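Local coordinates for CMP/dCMP-type deaminase domain-containing protein (Aspergillus oryzae RIB40, PDB 7DRY) that probably deaminates a pyrimidine intermediate of riboflavin biosynthesis, using a zinc ion held in a cytidine-deaminase-like fold, at residues L15-P20 with T50-M54; E164-E169 with V182-L186. One frame throughout, in Å; residues are numbered along the deposited sequence.

Contact 1: L15-P20 with T50-M54. With SO4 (sulfate ion), chain D.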
loop_
_atom_site.group_PDB
_atom_site.type_symbol
_atom_site.label_atom_id
_atom_site.label_comp_id
_atom_site.label_asym_id
_atom_site.label_seq_id
_atom_site.Cartn_x
_atom_site.Cartn_y
_atom_site.Cartn_z
ATOM N N LEU A 15 1.167 -8.780 7.779
ATOM C CA LEU A 15 0.803 -9.252 6.444
ATOM C C LEU A 15 2.033 -9.404 5.563
ATOM O O LEU A 15 2.168 -10.393 4.837
ATOM C CB LEU A 15 -0.175 -8.272 5.791
ATOM C CG LEU A 15 -1.597 -8.364 6.337
ATOM C CD1 LEU A 15 -2.399 -7.173 5.868
ATOM C CD2 LEU A 15 -2.262 -9.665 5.890
ATOM N N ALA A 16 2.941 -8.423 5.612
ATOM C CA ALA A 16 4.157 -8.477 4.810
ATOM C C ALA A 16 4.958 -9.737 5.094
ATOM O O ALA A 16 5.629 -10.262 4.199
ATOM C CB ALA A 16 5.012 -7.245 5.103
ATOM N N GLU A 17 4.915 -10.220 6.335
ATOM C CA GLU A 17 5.680 -11.401 6.713
ATOM C C GLU A 17 5.134 -12.675 6.091
ATOM O O GLU A 17 5.834 -13.697 6.095
ATOM C CB GLU A 17 5.741 -11.487 8.241
ATOM C CG GLU A 17 6.510 -10.315 8.819
ATOM C CD GLU A 17 6.357 -10.162 10.305
ATOM O OE1 GLU A 17 5.630 -10.963 10.913
ATOM O OE2 GLU A 17 6.975 -9.227 10.856
ATOM N N LYS A 18 3.923 -12.631 5.538
ATOM C CA LYS A 18 3.393 -13.758 4.790
ATOM C C LYS A 18 4.025 -13.869 3.409
ATOM O O LYS A 18 3.928 -14.931 2.788
ATOM C CB LYS A 18 1.869 -13.630 4.666
ATOM C CG LYS A 18 1.132 -13.603 6.020
ATOM C CD LYS A 18 -0.377 -13.669 5.813
ATOM C CE LYS A 18 -1.139 -13.423 7.121
ATOM N NZ LYS A 18 -2.614 -13.640 6.971
ATOM N N SER A 19 4.669 -12.812 2.932
ATOM C CA SER A 19 5.244 -12.828 1.596
ATOM C C SER A 19 6.500 -13.695 1.575
ATOM O O SER A 19 7.300 -13.655 2.516
ATOM C CB SER A 19 5.619 -11.406 1.185
ATOM O OG SER A 19 6.204 -11.382 -0.108
ATOM N N PRO A 20 6.703 -14.483 0.521
ATOM C CA PRO A 20 7.910 -15.306 0.425
ATOM C C PRO A 20 9.134 -14.430 0.231
ATOM O O PRO A 20 9.141 -13.541 -0.636
ATOM C CB PRO A 20 7.651 -16.158 -0.829
ATOM C CG PRO A 20 6.687 -15.349 -1.639
ATOM C CD PRO A 20 5.807 -14.656 -0.634
ATOM N N THR A 50 -7.354 -6.544 2.323
ATOM C CA THR A 50 -5.952 -6.646 2.725
ATOM C C THR A 50 -5.175 -7.297 1.590
ATOM O O THR A 50 -5.753 -7.965 0.734
ATOM C CB THR A 50 -5.745 -7.496 4.000
ATOM O OG1 THR A 50 -5.966 -8.888 3.703
ATOM C CG2 THR A 50 -6.688 -7.069 5.122
ATOM N N GLY A 51 -3.852 -7.120 1.603
ATOM C CA GLY A 51 -3.008 -7.840 0.657
ATOM C C GLY A 51 -1.550 -7.726 1.039
ATOM O O GLY A 51 -1.160 -6.920 1.887
ATOM N N TYR A 52 -0.735 -8.573 0.413
ATOM C CA TYR A 52 0.701 -8.531 0.647
ATOM C C TYR A 52 1.450 -8.953 -0.612
ATOM O O TYR A 52 0.887 -9.571 -1.519
ATOM C CB TYR A 52 1.107 -9.396 1.850
ATOM C CG TYR A 52 0.702 -10.845 1.754
ATOM C CD1 TYR A 52 -0.522 -11.286 2.241
ATOM C CD2 TYR A 52 1.561 -11.782 1.199
ATOM C CE1 TYR A 52 -0.875 -12.625 2.156
ATOM C CE2 TYR A 52 1.211 -13.114 1.106
ATOM C CZ TYR A 52 -0.017 -13.524 1.590
ATOM O OH TYR A 52 -0.365 -14.860 1.513
ATOM N N THR A 53 2.735 -8.602 -0.656
ATOM C CA THR A 53 3.548 -8.865 -1.839
ATOM C C THR A 53 3.522 -10.350 -2.187
ATOM O O THR A 53 3.764 -11.206 -1.334
ATOM C CB THR A 53 4.987 -8.456 -1.534
ATOM O OG1 THR A 53 5.033 -7.056 -1.234
ATOM C CG2 THR A 53 5.907 -8.767 -2.718
ATOM N N MET A 54 3.242 -10.657 -3.450
ATOM C CA MET A 54 3.310 -12.015 -3.982
ATOM C C MET A 54 2.288 -12.950 -3.358
ATOM O O MET A 54 2.420 -14.174 -3.453
ATOM C CB MET A 54 4.729 -12.595 -3.963
ATOM C CG MET A 54 5.606 -11.917 -5.012
ATOM S SD MET A 54 7.328 -12.410 -4.921
ATOM C CE MET A 54 7.990 -11.600 -6.377
HETATM S S SO4 D . -3.166 -17.192 6.022
HETATM O O1 SO4 D . -4.490 -17.156 5.407
HETATM O O2 SO4 D . -2.907 -18.535 6.534
HETATM O O3 SO4 D . -3.110 -16.235 7.124
HETATM O O4 SO4 D . -2.155 -16.847 5.028
HETATM O O HOH W 1 1.827 -16.440 2.215
#
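In the cytidine deaminase fold of this protein, Tyr52, the last residue of edge strand 46-52, packs against the turn Ala16-Ser19, and Ser19 of that turn hydrogen-bonds to the neighbouring Thr53. The turn is a type I beta turn, and the Tyr52 ring lies beneath it. Lys18 CB sits over the centre of one ring face, 3.6 Å from the centroid of the Tyr52 ring and 14° off its normal, a CH-pi contact. With CG placed between the backbone N and the carbonyl carbon (chi1 57°), the Tyr52 ring reaches back under the turn, while its CB comes within 3.3 Å of Leu15 O. Beyond CG the Lys18 chain runs extended past the CE1 side of the ring and away from it, and its NZ gives a 2.6 Å hydrogen bond to O3 of a sulfate ion, which probably comes from the crystallisation liquor. A water bridges the far end, 2.6 Å from Lys18 O and 2.8 Å from Tyr52 OH. In the conformer described, one of two, Ser19 OG donates to Thr53 O over 2.7 Å, from above the carbonyl plane. Thr53 OG1 is itself bonded to Phe26 O and Val28 N, and the Thr53 side chain lies about 5 Å from that of the zinc ligand His61. In that conformer one direct bond ties the turn to the backbone after the strand, whereas Tyr52 OH joins Lys18 O through a single water.

Contact 2: E164-E169 with V182-L186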
loop_
_atom_site.group_PDB
_atom_site.type_symbol
_atom_site.label_atom_id
_atom_site.label_comp_id
_atom_site.label_asym_id
_atom_site.label_seq_id
_atom_site.Cartn_x
_atom_site.Cartn_y
_atom_site.Cartn_z
ATOM N N GLU A 164 10.411 2.348 10.986
ATOM C CA GLU A 164 11.156 2.316 9.731
ATOM C C GLU A 164 12.073 1.101 9.647
ATOM O O GLU A 164 12.097 0.393 8.630
ATOM C CB GLU A 164 11.969 3.601 9.557
ATOM C CG GLU A 164 11.153 4.883 9.491
ATOM C CD GLU A 164 10.821 5.444 10.857
ATOM O OE1 GLU A 164 11.215 4.839 11.875
ATOM O OE2 GLU A 164 10.183 6.514 10.914
ATOM N N ARG A 165 12.848 0.845 10.702
ATOM C CA ARG A 165 13.822 -0.237 10.629
ATOM C C ARG A 165 13.134 -1.581 10.440
ATOM O O ARG A 165 13.535 -2.374 9.581
ATOM C CB ARG A 165 14.739 -0.247 11.849
ATOM C CG ARG A 165 15.720 -1.395 11.774
ATOM C CD ARG A 165 16.863 -1.309 12.752
ATOM N NE ARG A 165 17.688 -2.499 12.588
ATOM C CZ ARG A 165 18.582 -2.925 13.466
ATOM N NH1 ARG A 165 18.798 -2.245 14.589
ATOM N NH2 ARG A 165 19.264 -4.035 13.213
ATOM N N GLU A 166 12.079 -1.848 11.220
ATOM C CA GLU A 166 11.385 -3.129 11.113
ATOM C C GLU A 166 10.728 -3.299 9.753
ATOM O O GLU A 166 10.736 -4.399 9.187
ATOM C CB GLU A 166 10.336 -3.252 12.217
ATOM C CG GLU A 166 10.944 -3.443 13.589
ATOM C CD GLU A 166 9.927 -3.256 14.690
ATOM O OE1 GLU A 166 9.243 -4.242 15.038
ATOM O OE2 GLU A 166 9.803 -2.115 15.187
ATOM N N ILE A 167 10.140 -2.225 9.220
ATOM C CA ILE A 167 9.531 -2.295 7.894
ATOM C C ILE A 167 10.567 -2.684 6.847
ATOM O O ILE A 167 10.315 -3.542 5.994
ATOM C CB ILE A 167 8.842 -0.964 7.562
ATOM C CG1 ILE A 167 7.548 -0.851 8.365
ATOM C CG2 ILE A 167 8.576 -0.840 6.056
ATOM C CD1 ILE A 167 6.928 0.543 8.314
ATOM N N LEU A 168 11.759 -2.086 6.919
ATOM C CA LEU A 168 12.802 -2.377 5.938
ATOM C C LEU A 168 13.381 -3.771 6.135
ATOM O O LEU A 168 13.615 -4.487 5.155
ATOM C CB LEU A 168 13.904 -1.321 6.021
ATOM C CG LEU A 168 13.474 0.064 5.541
ATOM C CD1 LEU A 168 14.470 1.117 5.973
ATOM C CD2 LEU A 168 13.308 0.065 4.026
ATOM N N GLU A 169 13.617 -4.173 7.390
ATOM C CA GLU A 169 14.167 -5.506 7.647
ATOM C C GLU A 169 13.265 -6.589 7.079
ATOM O O GLU A 169 13.746 -7.566 6.492
ATOM C CB GLU A 169 14.366 -5.745 9.146
ATOM C CG GLU A 169 15.357 -4.802 9.849
ATOM C CD GLU A 169 16.808 -5.151 9.634
ATOM O OE1 GLU A 169 17.108 -6.072 8.848
ATOM O OE2 GLU A 169 17.654 -4.495 10.270
ATOM N N VAL A 182 19.422 -2.153 4.494
ATOM C CA VAL A 182 18.606 -1.478 5.500
ATOM C C VAL A 182 19.301 -0.217 6.001
ATOM O O VAL A 182 18.662 0.821 6.201
ATOM C CB VAL A 182 18.253 -2.450 6.641
ATOM C CG1 VAL A 182 17.606 -1.707 7.808
ATOM C CG2 VAL A 182 17.322 -3.544 6.127
ATOM N N LYS A 183 20.620 -0.279 6.200
ATOM C CA LYS A 183 21.367 0.924 6.561
ATOM C C LYS A 183 21.217 2.012 5.512
ATOM O O LYS A 183 20.934 3.171 5.839
ATOM C CB LYS A 183 22.847 0.612 6.738
ATOM C CG LYS A 183 23.136 -0.417 7.770
ATOM C CD LYS A 183 24.285 0.038 8.638
ATOM C CE LYS A 183 24.136 -0.561 10.012
ATOM N NZ LYS A 183 24.191 -2.044 9.913
ATOM N N ALA A 184 21.450 1.668 4.244
ATOM C CA ALA A 184 21.363 2.668 3.187
ATOM C C ALA A 184 20.006 3.357 3.201
ATOM O O ALA A 184 19.917 4.581 3.051
ATOM C CB ALA A 184 21.629 2.020 1.828
ATOM N N ALA A 185 18.939 2.588 3.414
ATOM C CA ALA A 185 17.608 3.180 3.434
ATOM C C ALA A 185 17.397 4.038 4.678
ATOM O O ALA A 185 16.861 5.150 4.582
ATOM C CB ALA A 185 16.542 2.094 3.303
ATOM N N LEU A 186 17.834 3.559 5.848
ATOM C CA LEU A 186 17.657 4.338 7.072
ATOM C C LEU A 186 18.488 5.612 7.049
ATOM O O LEU A 186 18.087 6.625 7.632
ATOM C CB LEU A 186 18.004 3.497 8.300
ATOM C CG LEU A 186 17.014 2.383 8.640
ATOM C CD1 LEU A 186 17.541 1.523 9.775
ATOM C CD2 LEU A 186 15.654 2.974 8.995
#
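Leu168 meets Ala185 and Leu186 at the closely fitted part of this contact, where Leu168 CD1 comes within 3.5 Å of Ala185 CB and 3.7 Å from Leu186 CD2. The two leucine side chains lie alongside each other, pointing opposite ways. One turn earlier, Glu164 offers its CB to the same Leu186 methyl, CD2, at 3.8 Å, while its carboxylate turns away and its OE2 takes a hydrogen bond from Gly162 N. Helices 164-171 and 178-187 form a helical hairpin at the C-terminal end of the modelled chain, and their segments run at 140° to one another with axes 9.9 Å apart. Small and branched residues, Ala185 and Val182, face Leu168 across this interface. Toward solvent the fit is looser and the partner is the aliphatic stem of Arg165: Leu186 CD1 lies against Arg165 CB at 3.9 Å. Here Arg165, extended from CG to NE, runs along its own helix to Glu169, and NE donates to OE2 over 3.1 Å at 165°. That oxygen lies in the guanidinium plane and uses its anti lone pair; a weak second bond comes from NH2. The Glu169 chain bends at chi2 (-79°) and lays its carboxylate on the methyls of Val182, Glu169 OE1 being 3.7 Å from Val182 CG2.

How the contacts relate
Contact 1 closes along the chain before contact 2 opens; their centres are about 17 Å apart and their nearest atoms about 6 Å, so they do not meet. Helix 164-171 links the two regions: contact 2 uses the side of it that faces helix 178-187, while its Val170 is touched by the side chains of Ala16 and Glu17 from contact 1. The sheet enters directly in contact 1 alone, through outermost strand 46-52. The protein thus illustrates how one fold places one contact beside its metal and another at its periphery: Thr53 of contact 1 lies close to the zinc site, whereas the helix pair 164-169 and 182-186 is away from the annotated sites, at the chain's C-terminal end.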